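Local coordinates for uncharacterized protein (Parabacteroides merdae, PDB 4R7F), which is of unknown function but carries three immunoglobulin-like beta-sandwich domains, the first of them probably related to the type 9 secretion system plug protein, at residues A[180-185]-A[379-384]; A[248-253]-A[292-297]. All coordinates share one frame; numbering follows the deposited sequence.

Interaction 1 (A[180-185]-A[379-384])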
loop_
_atom_site.group_PDB
_atom_site.type_symbol
_atom_site.label_atom_id
_atom_site.label_comp_id
_atom_site.label_asym_id
_atom_site.label_seq_id
_atom_site.Cartn_x
_atom_site.Cartn_y
_atom_site.Cartn_z
ATOM N N ASP A 180 -18.019 -10.890 24.255
ATOM C CA ASP A 180 -16.794 -10.333 24.874
ATOM C C ASP A 180 -15.922 -9.469 23.956
ATOM O O ASP A 180 -14.957 -8.875 24.434
ATOM C CB ASP A 180 -15.901 -11.451 25.393
ATOM C CG ASP A 180 -16.579 -12.333 26.418
ATOM O OD1 ASP A 180 -17.660 -11.983 26.964
ATOM O OD2 ASP A 180 -15.999 -13.402 26.651
ATOM N N LEU A 181 -16.215 -9.434 22.655
ATOM C CA LEU A 181 -15.473 -8.556 21.721
ATOM C C LEU A 181 -16.294 -7.310 21.429
ATOM O O LEU A 181 -17.511 -7.388 21.332
ATOM C CB LEU A 181 -15.210 -9.277 20.394
ATOM C CG LEU A 181 -14.299 -10.509 20.473
ATOM C CD1 LEU A 181 -14.003 -10.970 19.060
ATOM C CD2 LEU A 181 -13.012 -10.211 21.239
ATOM N N LYS A 182 -15.632 -6.161 21.315
ATOM C CA LYS A 182 -16.262 -4.966 20.781
ATOM C C LYS A 182 -15.374 -4.532 19.615
ATOM O O LYS A 182 -14.171 -4.327 19.802
ATOM C CB LYS A 182 -16.321 -3.866 21.846
ATOM C CG LYS A 182 -17.001 -4.303 23.127
ATOM C CD LYS A 182 -17.147 -3.127 24.068
ATOM C CE LYS A 182 -17.766 -3.539 25.393
ATOM N NZ LYS A 182 -16.827 -3.337 26.515
ATOM N N ILE A 183 -15.967 -4.327 18.446
ATOM C CA ILE A 183 -15.231 -4.017 17.219
ATOM C C ILE A 183 -15.596 -2.619 16.726
ATOM O O ILE A 183 -16.764 -2.286 16.617
ATOM C CB ILE A 183 -15.627 -4.989 16.087
ATOM C CG1 ILE A 183 -15.726 -6.445 16.607
ATOM C CG2 ILE A 183 -14.693 -4.823 14.883
ATOM C CD1 ILE A 183 -14.528 -7.302 16.381
ATOM N N PHE A 184 -14.601 -1.822 16.378
ATOM C CA PHE A 184 -14.836 -0.548 15.710
ATOM C C PHE A 184 -14.104 -0.544 14.401
ATOM O O PHE A 184 -12.933 -0.951 14.340
ATOM C CB PHE A 184 -14.345 0.624 16.555
ATOM C CG PHE A 184 -15.244 0.915 17.712
ATOM C CD1 PHE A 184 -15.251 0.097 18.802
ATOM C CD2 PHE A 184 -16.156 1.951 17.651
ATOM C CE1 PHE A 184 -16.114 0.330 19.862
ATOM C CE2 PHE A 184 -17.020 2.199 18.714
ATOM C CZ PHE A 184 -16.995 1.381 19.819
ATOM N N VAL A 185 -14.803 -0.077 13.366
ATOM C CA VAL A 185 -14.246 0.068 12.033
ATOM C C VAL A 185 -14.336 1.520 11.566
ATOM O O VAL A 185 -15.395 2.126 11.568
ATOM C CB VAL A 185 -14.968 -0.890 11.061
ATOM C CG1 VAL A 185 -14.419 -0.737 9.670
ATOM C CG2 VAL A 185 -14.787 -2.329 11.538
ATOM N N TYR A 379 -11.465 -4.970 20.463
ATOM C CA TYR A 379 -11.360 -4.802 21.891
ATOM C C TYR A 379 -11.959 -6.016 22.596
ATOM O O TYR A 379 -12.899 -6.640 22.094
ATOM C CB TYR A 379 -12.139 -3.563 22.329
ATOM C CG TYR A 379 -11.606 -2.296 21.768
ATOM C CD1 TYR A 379 -10.619 -1.590 22.418
ATOM C CD2 TYR A 379 -12.047 -1.822 20.562
ATOM C CE1 TYR A 379 -10.127 -0.404 21.899
ATOM C CE2 TYR A 379 -11.537 -0.668 20.021
ATOM C CZ TYR A 379 -10.595 0.051 20.692
ATOM O OH TYR A 379 -10.079 1.207 20.115
ATOM N N TYR A 380 -11.421 -6.352 23.767
ATOM C CA TYR A 380 -11.768 -7.624 24.403
ATOM C C TYR A 380 -12.116 -7.347 25.822
ATOM O O TYR A 380 -11.311 -6.728 26.538
ATOM C CB TYR A 380 -10.582 -8.586 24.380
ATOM C CG TYR A 380 -10.698 -9.840 25.249
ATOM C CD1 TYR A 380 -11.726 -10.755 25.044
ATOM C CD2 TYR A 380 -9.709 -10.185 26.169
ATOM C CE1 TYR A 380 -11.804 -11.946 25.771
ATOM C CE2 TYR A 380 -9.780 -11.377 26.920
ATOM C CZ TYR A 380 -10.841 -12.247 26.718
ATOM O OH TYR A 380 -10.978 -13.425 27.420
ATOM N N ARG A 381 -13.307 -7.803 26.226
ATOM C CA ARG A 381 -13.733 -7.687 27.617
ATOM C C ARG A 381 -14.606 -8.808 28.139
ATOM O O ARG A 381 -15.837 -8.767 28.037
ATOM C CB ARG A 381 -14.425 -6.382 27.843
ATOM C CG ARG A 381 -14.569 -6.118 29.317
ATOM C CD ARG A 381 -14.784 -4.674 29.546
ATOM N NE ARG A 381 -15.240 -4.459 30.889
ATOM C CZ ARG A 381 -15.670 -3.286 31.327
ATOM N NH1 ARG A 381 -15.663 -2.219 30.526
ATOM N NH2 ARG A 381 -16.084 -3.183 32.573
ATOM N N PRO A 382 -13.969 -9.813 28.733
ATOM C CA PRO A 382 -14.723 -10.947 29.293
ATOM C C PRO A 382 -15.416 -10.542 30.594
ATOM O O PRO A 382 -15.051 -9.519 31.163
ATOM C CB PRO A 382 -13.624 -11.978 29.569
ATOM C CG PRO A 382 -12.422 -11.146 29.926
ATOM C CD PRO A 382 -12.544 -9.850 29.110
HETATM N N MSE A 383 -16.410 -11.317 31.036
HETATM C CA MSE A 383 -17.153 -10.967 32.258
HETATM C C MSE A 383 -16.176 -10.789 33.402
HETATM O O MSE A 383 -15.167 -11.479 33.526
HETATM C CB MSE A 383 -18.312 -11.935 32.563
HETATM C CG MSE A 383 -19.673 -11.367 32.112
HETATM SE SE MSE A 383 -20.204 -9.769 33.159
HETATM C CE MSE A 383 -20.030 -10.472 34.997
ATOM N N GLY A 384 -16.452 -9.787 34.225
ATOM C CA GLY A 384 -15.587 -9.487 35.360
ATOM C C GLY A 384 -14.335 -8.662 35.082
ATOM O O GLY A 384 -13.721 -8.180 36.027
HETATM O O HOH W 1 -16.718 -14.117 29.636
#

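Interaction 2 (A[248-253]-A[292-297])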
loop_
_atom_site.group_PDB
_atom_site.type_symbol
_atom_site.label_atom_id
_atom_site.label_comp_id
_atom_site.label_asym_id
_atom_site.label_seq_id
_atom_site.Cartn_x
_atom_site.Cartn_y
_atom_site.Cartn_z
ATOM N N TYR A 248 -1.019 39.040 7.593
ATOM C CA TYR A 248 -1.017 37.669 7.036
ATOM C C TYR A 248 -0.963 37.620 5.529
ATOM O O TYR A 248 -1.570 38.448 4.816
ATOM C CB TYR A 248 -2.307 36.926 7.406
ATOM C CG TYR A 248 -2.597 36.688 8.887
ATOM C CD1 TYR A 248 -1.754 35.907 9.685
ATOM C CD2 TYR A 248 -3.758 37.193 9.465
ATOM C CE1 TYR A 248 -2.058 35.659 11.029
ATOM C CE2 TYR A 248 -4.063 36.952 10.801
ATOM C CZ TYR A 248 -3.216 36.195 11.583
ATOM O OH TYR A 248 -3.550 35.992 12.905
ATOM N N TYR A 249 -0.269 36.616 5.030
ATOM C CA TYR A 249 -0.470 36.214 3.634
ATOM C C TYR A 249 -1.783 35.464 3.522
ATOM O O TYR A 249 -2.176 34.768 4.444
ATOM C CB TYR A 249 0.662 35.319 3.140
ATOM C CG TYR A 249 1.907 36.091 2.888
ATOM C CD1 TYR A 249 2.104 36.737 1.677
ATOM C CD2 TYR A 249 2.891 36.194 3.864
ATOM C CE1 TYR A 249 3.250 37.460 1.439
ATOM C CE2 TYR A 249 4.048 36.913 3.628
ATOM C CZ TYR A 249 4.218 37.551 2.419
ATOM O OH TYR A 249 5.378 38.273 2.173
ATOM N N ASN A 250 -2.449 35.634 2.393
ATOM C CA ASN A 250 -3.748 35.052 2.126
ATOM C C ASN A 250 -3.646 34.208 0.878
ATOM O O ASN A 250 -3.256 34.688 -0.191
ATOM C CB ASN A 250 -4.812 36.137 1.896
ATOM C CG ASN A 250 -5.333 36.742 3.198
ATOM O OD1 ASN A 250 -6.450 36.470 3.604
ATOM N ND2 ASN A 250 -4.519 37.570 3.855
ATOM N N VAL A 251 -4.007 32.950 1.023
ATOM C CA VAL A 251 -4.061 32.038 -0.094
ATOM C C VAL A 251 -5.470 31.848 -0.633
ATOM O O VAL A 251 -6.298 31.227 0.028
ATOM C CB VAL A 251 -3.544 30.676 0.309
ATOM C CG1 VAL A 251 -3.472 29.781 -0.929
ATOM C CG2 VAL A 251 -2.197 30.819 1.010
ATOM N N GLU A 252 -5.730 32.357 -1.839
ATOM C CA GLU A 252 -7.006 32.125 -2.499
ATOM C C GLU A 252 -6.896 30.811 -3.262
ATOM O O GLU A 252 -6.138 30.705 -4.221
ATOM C CB GLU A 252 -7.373 33.286 -3.436
ATOM C CG GLU A 252 -8.869 33.369 -3.772
ATOM C CD GLU A 252 -9.154 33.920 -5.179
ATOM O OE1 GLU A 252 -8.212 34.444 -5.801
ATOM O OE2 GLU A 252 -10.310 33.831 -5.671
ATOM N N LEU A 253 -7.631 29.798 -2.815
ATOM C CA LEU A 253 -7.651 28.544 -3.501
ATOM C C LEU A 253 -8.573 28.696 -4.697
ATOM O O LEU A 253 -9.530 29.475 -4.678
ATOM C CB LEU A 253 -8.186 27.416 -2.613
ATOM C CG LEU A 253 -7.420 27.010 -1.370
ATOM C CD1 LEU A 253 -8.117 25.879 -0.600
ATOM C CD2 LEU A 253 -6.068 26.559 -1.778
ATOM N N ILE A 292 -3.676 32.714 5.916
ATOM C CA ILE A 292 -5.116 32.536 5.876
ATOM C C ILE A 292 -5.445 31.845 4.576
ATOM O O ILE A 292 -5.209 32.406 3.509
ATOM C CB ILE A 292 -5.890 33.857 5.856
ATOM C CG1 ILE A 292 -5.560 34.714 7.066
ATOM C CG2 ILE A 292 -7.387 33.589 5.829
ATOM C CD1 ILE A 292 -5.989 34.081 8.353
ATOM N N VAL A 293 -5.994 30.636 4.645
ATOM C CA VAL A 293 -6.388 29.957 3.412
ATOM C C VAL A 293 -7.886 30.057 3.174
ATOM O O VAL A 293 -8.660 29.802 4.071
ATOM C CB VAL A 293 -5.930 28.515 3.425
ATOM C CG1 VAL A 293 -6.271 27.835 2.117
ATOM C CG2 VAL A 293 -4.436 28.478 3.724
ATOM N N HIS A 294 -8.268 30.420 1.942
ATOM C CA HIS A 294 -9.641 30.664 1.578
ATOM C C HIS A 294 -10.161 29.562 0.694
ATOM O O HIS A 294 -9.654 29.359 -0.421
ATOM C CB HIS A 294 -9.808 31.981 0.817
ATOM C CG HIS A 294 -9.372 33.177 1.584
ATOM N ND1 HIS A 294 -10.249 33.976 2.284
ATOM C CD2 HIS A 294 -8.145 33.710 1.772
ATOM C CE1 HIS A 294 -9.579 34.943 2.877
ATOM N NE2 HIS A 294 -8.300 34.792 2.598
ATOM N N PHE A 295 -11.201 28.888 1.189
ATOM C CA PHE A 295 -11.842 27.786 0.462
ATOM C C PHE A 295 -13.144 28.273 -0.112
ATOM O O PHE A 295 -13.871 29.000 0.567
ATOM C CB PHE A 295 -12.178 26.629 1.396
ATOM C CG PHE A 295 -10.980 25.934 1.980
ATOM C CD1 PHE A 295 -10.300 26.481 3.045
ATOM C CD2 PHE A 295 -10.590 24.706 1.507
ATOM C CE1 PHE A 295 -9.237 25.819 3.601
ATOM C CE2 PHE A 295 -9.513 24.049 2.053
ATOM C CZ PHE A 295 -8.841 24.602 3.104
ATOM N N THR A 296 -13.453 27.817 -1.321
ATOM C CA THR A 296 -14.661 28.195 -2.015
ATOM C C THR A 296 -15.267 26.983 -2.672
ATOM O O THR A 296 -14.576 26.317 -3.444
ATOM C CB THR A 296 -14.355 29.246 -3.109
ATOM O OG1 THR A 296 -13.837 30.429 -2.492
ATOM C CG2 THR A 296 -15.596 29.623 -3.822
ATOM N N LEU A 297 -16.538 26.689 -2.365
ATOM C CA LEU A 297 -17.289 25.637 -3.055
ATOM C C LEU A 297 -18.497 26.240 -3.747
ATOM O O LEU A 297 -19.438 26.637 -3.092
ATOM C CB LEU A 297 -17.717 24.528 -2.089
ATOM C CG LEU A 297 -18.670 23.450 -2.647
ATOM C CD1 LEU A 297 -18.010 22.656 -3.768
ATOM C CD2 LEU A 297 -19.154 22.519 -1.554
HETATM O O HOH W 2 -11.070 30.060 -2.581
#

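Interaction 1 (A[180-185]-A[379-384])
Arg381 N donates to Asp180 O over 2.7 Å in a nearly straight bond (177° at the hydrogen), arriving almost along the C=O axis. Next along the strands, Lys182 and Tyr379 form a hydrogen-bonded antiparallel pair, Lys182 N giving to Tyr379 O and Tyr379 N to Lys182 O, both at 2.9 Å. Leu181 and Tyr380 between them are the non-hydrogen-bonded pair. Beyond the strand end a water carries the link onward: it accepts from the backbone N of selenomethionine Met383 at 3.1 Å and donates to Asp180 OD2. The Asp180 carboxylate also rests on Pro382, with CG 3.7 Å from CA of the proline. On the Leu181 face, the Tyr380 ring swings beside its own carbonyl carbon, with CG opposite the backbone N (chi1 168°), which brings the ring against Pro382 CD, lying over its centre. Tyr380 CD1 meets Leu181 CD2 at 4.1 Å. On the other face, Lys182 runs extended and bends only at its last torsion (chi4 116°). Its NZ comes 4.3 Å from Arg381 NH1, a like-charge approach probably offset by the salt bridge from Lys182 to Asp388. Lys182 O lies in the plane of the Tyr379 ring, at its edge, while Tyr379 CE2 touches Phe184 CD1 at 4.0 Å, the two side chains crossing at about a right angle. Tyr379 OH is hydrogen-bonded to Asn115 OD1, tying this face to strand 114-122. Strand 181-187 is an outer member of a three-stranded antiparallel sheet, with 373-380 in the middle and 389-397 beyond it; Leu181 packs on Ile167 and Tyr210, from strands 160-168 and 207-219 of the facing sheet in an immunoglobulin-like sandwich.

Interaction 2 (A[248-253]-A[292-297])
Asn250 and His294 both set CG opposite the carbonyl carbon, beside the backbone N (chi1 -80° and -60°), which turns amide and imidazole to each other on one face of the sheet. His294 NE2 donates to Asn250 OD1 over 2.7 Å at 173°, on a lone pair in the carbonyl plane and within the imidazole plane; the two flat groups are nearly coplanar. A weak bond from Asn250 ND2 to Tyr248 O helps orient the amide. A phenylalanine in place of His294 would probably leave Asn250 OD1 without its donor and the amide freer to turn. The strands run parallel, the one such pairing in a five-stranded mixed sheet of an immunoglobulin-like sandwich; Val251 both donates to Ile292 O (2.8 Å from its N) and accepts from His294 N. Beside Asn250, Ile292 lays CD1 over a face of the Tyr248 ring. On the other face, Leu253 CG meets Val293 CG1 at 3.8 Å, and Leu253 CD1 makes a CH-pi contact 3.7 Å from the Phe295 ring centroid; Met227 touches all three residues. A water donates to Leu253 O and His294 O and accepts from Thr296 OG1.

Interactions 1 and 2 lie on opposite sides of the chain's centre, about 45 Å apart between centres and about 25 Å between nearest atoms, so neither touches the other. Along the chain, interaction 2 is nested within the loop that interaction 1 closes, consistent with one sandwich being inserted into another: the chain passes through 181-187, builds the sheet holding 248-253 and 290-298, and returns at 373-380. The magnesium site formed by Glu223, Asp269, Asp271 and Gln371 draws its ligands from that same intervening stretch. A bound TRS molecule, probably from the crystallisation liquor, lies about 4 Å from the Tyr379 side chain in interaction 1.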